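Local coordinates for protein fluoroacetyl-CoA thioesterase (Streptomyces cattleya, PDB 3KUV) that hydrolyses fluoroacetyl-CoA to fluoroacetate and CoA before it can react with citrate synthase, and so confers resistance to fluoroacetate, at residues G64-A78 / D111-L125. The protein carries 1 engineered substitution. Residues are numbered along the deposited sequence; the frame is centred on the assembly and turned at random.
With ACT (acetate ion), chain C.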
loop_
_atom_site.group_PDB
_atom_site.type_symbol
_atom_site.label_atom_id
_atom_site.label_comp_id
_atom_site.label_asym_id
_atom_site.label_seq_id
_atom_site.Cartn_x
_atom_site.Cartn_y
_atom_site.Cartn_z
ATOM N N GLY B 64 8.688 -10.379 22.298
ATOM C CA GLY B 64 9.329 -10.972 21.132
ATOM C C GLY B 64 8.374 -11.179 19.967
ATOM O O GLY B 64 8.789 -11.753 18.985
ATOM N N GLU B 65 7.100 -10.828 20.144
ATOM C CA GLU B 65 6.142 -10.964 19.007
ATOM C C GLU B 65 6.035 -9.668 18.290
ATOM O O GLU B 65 6.249 -8.585 18.850
ATOM C CB GLU B 65 4.772 -11.354 19.540
ATOM C CG GLU B 65 4.693 -12.856 19.935
ATOM C CD GLU B 65 3.386 -13.314 20.513
ATOM O OE1 GLU B 65 2.473 -12.515 21.003
ATOM O OE2 GLU B 65 3.175 -14.567 20.430
ATOM N N GLY B 66 5.560 -9.758 17.012
ATOM C CA GLY B 66 5.116 -8.617 16.252
ATOM C C GLY B 66 4.081 -9.175 15.270
ATOM O O GLY B 66 3.371 -10.078 15.634
ATOM N N SER B 67 3.886 -8.490 14.138
ATOM C CA SER B 67 2.839 -8.937 13.197
ATOM C C SER B 67 3.180 -8.544 11.783
ATOM O O SER B 67 4.020 -7.646 11.527
ATOM C CB SER B 67 1.423 -8.390 13.623
ATOM O OG SER B 67 1.456 -6.937 13.462
ATOM N N LEU B 68 2.470 -9.179 10.854
ATOM C CA LEU B 68 2.568 -8.886 9.435
ATOM C C LEU B 68 1.174 -8.588 8.901
ATOM O O LEU B 68 0.173 -9.118 9.418
ATOM C CB LEU B 68 3.046 -10.128 8.665
ATOM C CG LEU B 68 4.462 -10.606 8.968
ATOM C CD1 LEU B 68 4.649 -12.022 8.388
ATOM C CD2 LEU B 68 5.565 -9.601 8.513
ATOM N N GLY B 69 1.076 -7.672 7.961
ATOM C CA GLY B 69 -0.176 -7.514 7.212
ATOM C C GLY B 69 -0.389 -8.617 6.209
ATOM O O GLY B 69 0.584 -8.928 5.435
ATOM N N THR B 70 -1.542 -9.287 6.252
ATOM C CA THR B 70 -1.802 -10.406 5.336
ATOM C C THR B 70 -2.841 -10.083 4.272
ATOM O O THR B 70 -2.928 -10.792 3.265
ATOM C CB THR B 70 -2.243 -11.670 6.042
ATOM O OG1 THR B 70 -3.405 -11.353 6.829
ATOM C CG2 THR B 70 -1.127 -12.122 7.056
ATOM N N ALA B 71 -3.571 -8.956 4.417
ATOM C CA ALA B 71 -4.521 -8.572 3.359
ATOM C C ALA B 71 -4.943 -7.176 3.637
ATOM O O ALA B 71 -5.019 -6.739 4.779
ATOM C CB ALA B 71 -5.754 -9.463 3.299
ATOM N N ILE B 72 -5.284 -6.458 2.569
ATOM C CA ILE B 72 -5.872 -5.113 2.635
ATOM C C ILE B 72 -6.882 -4.937 1.511
ATOM O O ILE B 72 -6.708 -5.456 0.406
ATOM C CB ILE B 72 -4.864 -3.996 2.638
ATOM C CG1 ILE B 72 -5.557 -2.695 3.263
ATOM C CG2 ILE B 72 -4.238 -3.826 1.262
ATOM C CD1 ILE B 72 -4.771 -1.866 4.126
ATOM N N CYS B 73 -7.995 -4.277 1.813
ATOM C CA CYS B 73 -9.042 -4.156 0.748
ATOM C C CYS B 73 -9.684 -2.789 0.979
ATOM O O CYS B 73 -10.575 -2.665 1.884
ATOM C CB CYS B 73 -10.030 -5.318 0.853
ATOM S SG CYS B 73 -11.139 -5.429 -0.589
ATOM N N VAL B 74 -9.178 -1.759 0.304
ATOM C CA VAL B 74 -9.610 -0.364 0.607
ATOM C C VAL B 74 -9.898 0.432 -0.653
ATOM O O VAL B 74 -9.235 0.200 -1.705
ATOM C CB VAL B 74 -8.601 0.446 1.506
ATOM C CG1 VAL B 74 -8.532 -0.166 2.912
ATOM C CG2 VAL B 74 -7.178 0.497 0.862
ATOM N N THR B 75 -10.765 1.417 -0.521
ATOM C CA THR B 75 -10.848 2.423 -1.533
ATOM C C THR B 75 -9.923 3.621 -1.268
ATOM O O THR B 75 -9.383 3.748 -0.175
ATOM C CB THR B 75 -12.270 3.036 -1.506
ATOM O OG1 THR B 75 -12.511 3.566 -0.175
ATOM C CG2 THR B 75 -13.268 1.915 -1.824
ATOM N N HIS B 76 -9.689 4.431 -2.323
ATOM C CA HIS B 76 -8.963 5.692 -2.154
ATOM C C HIS B 76 -9.880 6.682 -2.888
ATOM O O HIS B 76 -9.946 6.650 -4.158
ATOM C CB HIS B 76 -7.476 5.445 -2.652
ATOM C CG HIS B 76 -6.393 6.414 -2.153
ATOM N ND1 HIS B 76 -6.624 7.503 -1.331
ATOM C CD2 HIS B 76 -5.048 6.381 -2.354
ATOM C CE1 HIS B 76 -5.481 8.150 -1.134
ATOM N NE2 HIS B 76 -4.494 7.488 -1.759
ATOM N N THR B 77 -10.610 7.466 -2.131
ATOM C CA THR B 77 -11.806 8.258 -2.660
ATOM C C THR B 77 -11.463 9.771 -2.900
ATOM O O THR B 77 -12.284 10.513 -3.478
ATOM C CB THR B 77 -12.994 8.108 -1.763
ATOM O OG1 THR B 77 -12.657 8.471 -0.412
ATOM C CG2 THR B 77 -13.429 6.645 -1.737
ATOM N N ALA B 78 -10.373 10.247 -2.331
ATOM C CA ALA B 78 -9.939 11.651 -2.509
ATOM C C ALA B 78 -8.451 11.721 -2.305
ATOM O O ALA B 78 -7.887 10.879 -1.595
ATOM C CB ALA B 78 -10.672 12.607 -1.514
ATOM N N ASP B 111 -11.665 15.834 3.466
ATOM C CA ASP B 111 -12.471 14.816 2.856
ATOM C C ASP B 111 -12.237 13.443 3.543
ATOM O O ASP B 111 -11.145 13.172 4.036
ATOM C CB ASP B 111 -12.048 14.593 1.382
ATOM C CG ASP B 111 -12.265 15.822 0.491
ATOM O OD1 ASP B 111 -13.421 16.362 0.553
ATOM O OD2 ASP B 111 -11.301 16.251 -0.201
ATOM N N GLU B 112 -13.210 12.559 3.449
ATOM C CA GLU B 112 -12.978 11.120 3.664
ATOM C C GLU B 112 -12.063 10.641 2.530
ATOM O O GLU B 112 -12.318 11.012 1.328
ATOM C CB GLU B 112 -14.361 10.471 3.729
ATOM C CG GLU B 112 -14.535 9.069 3.327
ATOM C CD GLU B 112 -14.331 7.992 4.425
ATOM O OE1 GLU B 112 -15.287 7.667 5.223
ATOM O OE2 GLU B 112 -13.230 7.381 4.423
ATOM N N ILE B 113 -10.998 9.910 2.777
ATOM C CA ILE B 113 -10.075 9.559 1.723
ATOM C C ILE B 113 -10.031 8.064 1.478
ATOM O O ILE B 113 -9.443 7.653 0.481
ATOM C CB ILE B 113 -8.631 10.057 1.924
ATOM C CG1 ILE B 113 -8.049 9.427 3.213
ATOM C CG2 ILE B 113 -8.627 11.596 2.089
ATOM C CD1 ILE B 113 -6.492 9.717 3.322
ATOM N N GLY B 114 -10.636 7.185 2.309
ATOM C CA GLY B 114 -10.581 5.703 1.921
ATOM C C GLY B 114 -11.176 4.938 3.085
ATOM O O GLY B 114 -11.162 5.415 4.235
ATOM N N SER B 115 -11.612 3.726 2.794
ATOM C CA SER B 115 -12.133 2.838 3.854
ATOM C C SER B 115 -12.129 1.429 3.353
ATOM O O SER B 115 -12.086 1.175 2.136
ATOM C CB SER B 115 -13.553 3.147 4.404
ATOM O OG SER B 115 -14.490 2.984 3.434
ATOM N N GLY B 116 -12.093 0.476 4.307
ATOM C CA GLY B 116 -12.179 -0.894 3.945
ATOM C C GLY B 116 -11.694 -1.746 5.093
ATOM O O GLY B 116 -12.043 -1.477 6.243
ATOM N N THR B 117 -11.042 -2.843 4.750
ATOM C CA THR B 117 -10.669 -3.869 5.708
ATOM C C THR B 117 -9.176 -4.173 5.647
ATOM O O THR B 117 -8.520 -3.951 4.632
ATOM C CB THR B 117 -11.460 -5.183 5.500
ATOM O OG1 THR B 117 -11.336 -5.591 4.103
ATOM C CG2 THR B 117 -12.982 -5.022 5.834
ATOM N N HIS B 118 -8.638 -4.730 6.732
ATOM C CA HIS B 118 -7.198 -5.088 6.824
ATOM C C HIS B 118 -7.106 -6.278 7.769
ATOM O O HIS B 118 -7.780 -6.296 8.853
ATOM C CB HIS B 118 -6.422 -3.929 7.452
ATOM C CG HIS B 118 -4.943 -4.227 7.575
ATOM N ND1 HIS B 118 -4.153 -3.980 8.693
ATOM C CD2 HIS B 118 -4.130 -4.805 6.657
ATOM C CE1 HIS B 118 -2.899 -4.344 8.434
ATOM N NE2 HIS B 118 -2.871 -4.841 7.225
ATOM N N GLU B 119 -6.276 -7.241 7.438
ATOM C CA GLU B 119 -6.021 -8.403 8.359
ATOM C C GLU B 119 -4.542 -8.502 8.603
ATOM O O GLU B 119 -3.723 -8.157 7.723
ATOM C CB GLU B 119 -6.480 -9.688 7.695
ATOM C CG GLU B 119 -8.060 -9.775 7.596
ATOM C CD GLU B 119 -8.645 -8.924 6.508
ATOM O OE1 GLU B 119 -8.041 -8.911 5.432
ATOM O OE2 GLU B 119 -9.720 -8.322 6.640
ATOM N N ARG B 120 -4.219 -8.978 9.814
ATOM C CA ARG B 120 -2.847 -9.164 10.261
ATOM C C ARG B 120 -2.655 -10.522 10.910
ATOM O O ARG B 120 -3.598 -11.133 11.352
ATOM C CB ARG B 120 -2.494 -8.118 11.318
ATOM C CG ARG B 120 -2.651 -6.659 10.726
ATOM C CD ARG B 120 -2.008 -5.589 11.608
ATOM N NE ARG B 120 -0.555 -5.696 11.681
ATOM C CZ ARG B 120 0.292 -5.405 10.697
ATOM N NH1 ARG B 120 -0.215 -4.820 9.575
ATOM N NH2 ARG B 120 1.605 -5.640 10.756
ATOM N N ALA B 121 -1.412 -10.988 10.967
ATOM C CA ALA B 121 -1.051 -12.214 11.628
ATOM C C ALA B 121 0.088 -11.953 12.642
ATOM O O ALA B 121 1.109 -11.347 12.263
ATOM C CB ALA B 121 -0.570 -13.276 10.631
ATOM N N VAL B 122 -0.099 -12.412 13.873
ATOM C CA VAL B 122 0.971 -12.354 14.894
ATOM C C VAL B 122 2.103 -13.341 14.545
ATOM O O VAL B 122 1.872 -14.418 14.045
ATOM C CB VAL B 122 0.382 -12.746 16.244
ATOM C CG1 VAL B 122 1.540 -12.641 17.311
ATOM C CG2 VAL B 122 -0.730 -11.732 16.651
ATOM N N ILE B 123 3.314 -12.838 14.714
ATOM C CA ILE B 123 4.547 -13.615 14.359
ATOM C C ILE B 123 5.503 -13.566 15.539
ATOM O O ILE B 123 5.511 -12.604 16.321
ATOM C CB ILE B 123 5.248 -13.179 13.067
ATOM C CG1 ILE B 123 5.639 -11.701 13.113
ATOM C CG2 ILE B 123 4.410 -13.549 11.799
ATOM C CD1 ILE B 123 6.669 -11.360 12.041
ATOM N N HIS B 124 6.325 -14.632 15.646
ATOM C CA HIS B 124 7.461 -14.589 16.584
ATOM C C HIS B 124 8.605 -13.933 15.793
ATOM O O HIS B 124 9.032 -14.505 14.757
ATOM C CB HIS B 124 7.819 -16.014 16.966
ATOM C CG HIS B 124 8.936 -16.063 17.977
ATOM N ND1 HIS B 124 10.265 -16.132 17.621
ATOM C CD2 HIS B 124 8.915 -15.911 19.331
ATOM C CE1 HIS B 124 11.011 -16.141 18.720
ATOM N NE2 HIS B 124 10.217 -15.992 19.769
ATOM N N LEU B 125 9.018 -12.704 16.146
ATOM C CA LEU B 125 9.985 -11.952 15.321
ATOM C C LEU B 125 11.292 -12.715 14.991
ATOM O O LEU B 125 11.712 -12.737 13.815
ATOM C CB LEU B 125 10.351 -10.537 15.946
ATOM C CG LEU B 125 9.097 -9.649 15.893
ATOM C CD1 LEU B 125 9.369 -8.415 16.781
ATOM C CD2 LEU B 125 8.713 -9.219 14.492
HETATM C C ACT C . 4.284 -5.728 5.644
HETATM O O ACT C . 3.045 -6.145 5.977
HETATM O OXT ACT C . 4.507 -4.468 5.408
HETATM C CH3 ACT C . 5.409 -6.737 5.583
HETATM O O HOH W 1 -4.086 -12.843 8.959
HETATM O O HOH W 2 -14.902 4.444 0.859
#
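R120 holds the S67 hydroxyl with two nitrogens, NE and NH2 each donating to OG at 3.0 Å, with the hydroxyl oxygen lying in the guanidinium plane. The pair illustrates how adjacent antiparallel strands of a hot-dog fold, here 65-75 and 112-124, position a substrate-binding arginine beside the active site, with S67 as a second-shell partner. A bend at chi3 (66°) folds the guanidinium back over the backbone of the partner strand, one face against L68 C and G69 N, while NH1 forms a salt bridge with the active-site residue E50. N of G69, a substrate- and CoA-binding residue, donates to O of an acetate (3.2 Å), probably from the crystallisation liquor, which is also hydrogen-bonded to OG of S42, an engineered residue, of the second subunit. Beside G69 the ladder slips by one residue in a classic beta bulge, where T70 and A71 both face E119; T70 N makes the firm bond to E119 O (2.9 Å), A71 N a weak one. Further along, S115 N donates to T75 OG1. In one of two conformers, active-site H76 makes a weak, doubtful ND1 bond to I113 O (3.4 Å). Residues 71-75 pair antiparallel with a strand of the second subunit, C73 being disulfide-bonded to its C73. L68 and I123 cross at nearly a right angle, L68 CD1 resting 3.7 Å from I123 CG2.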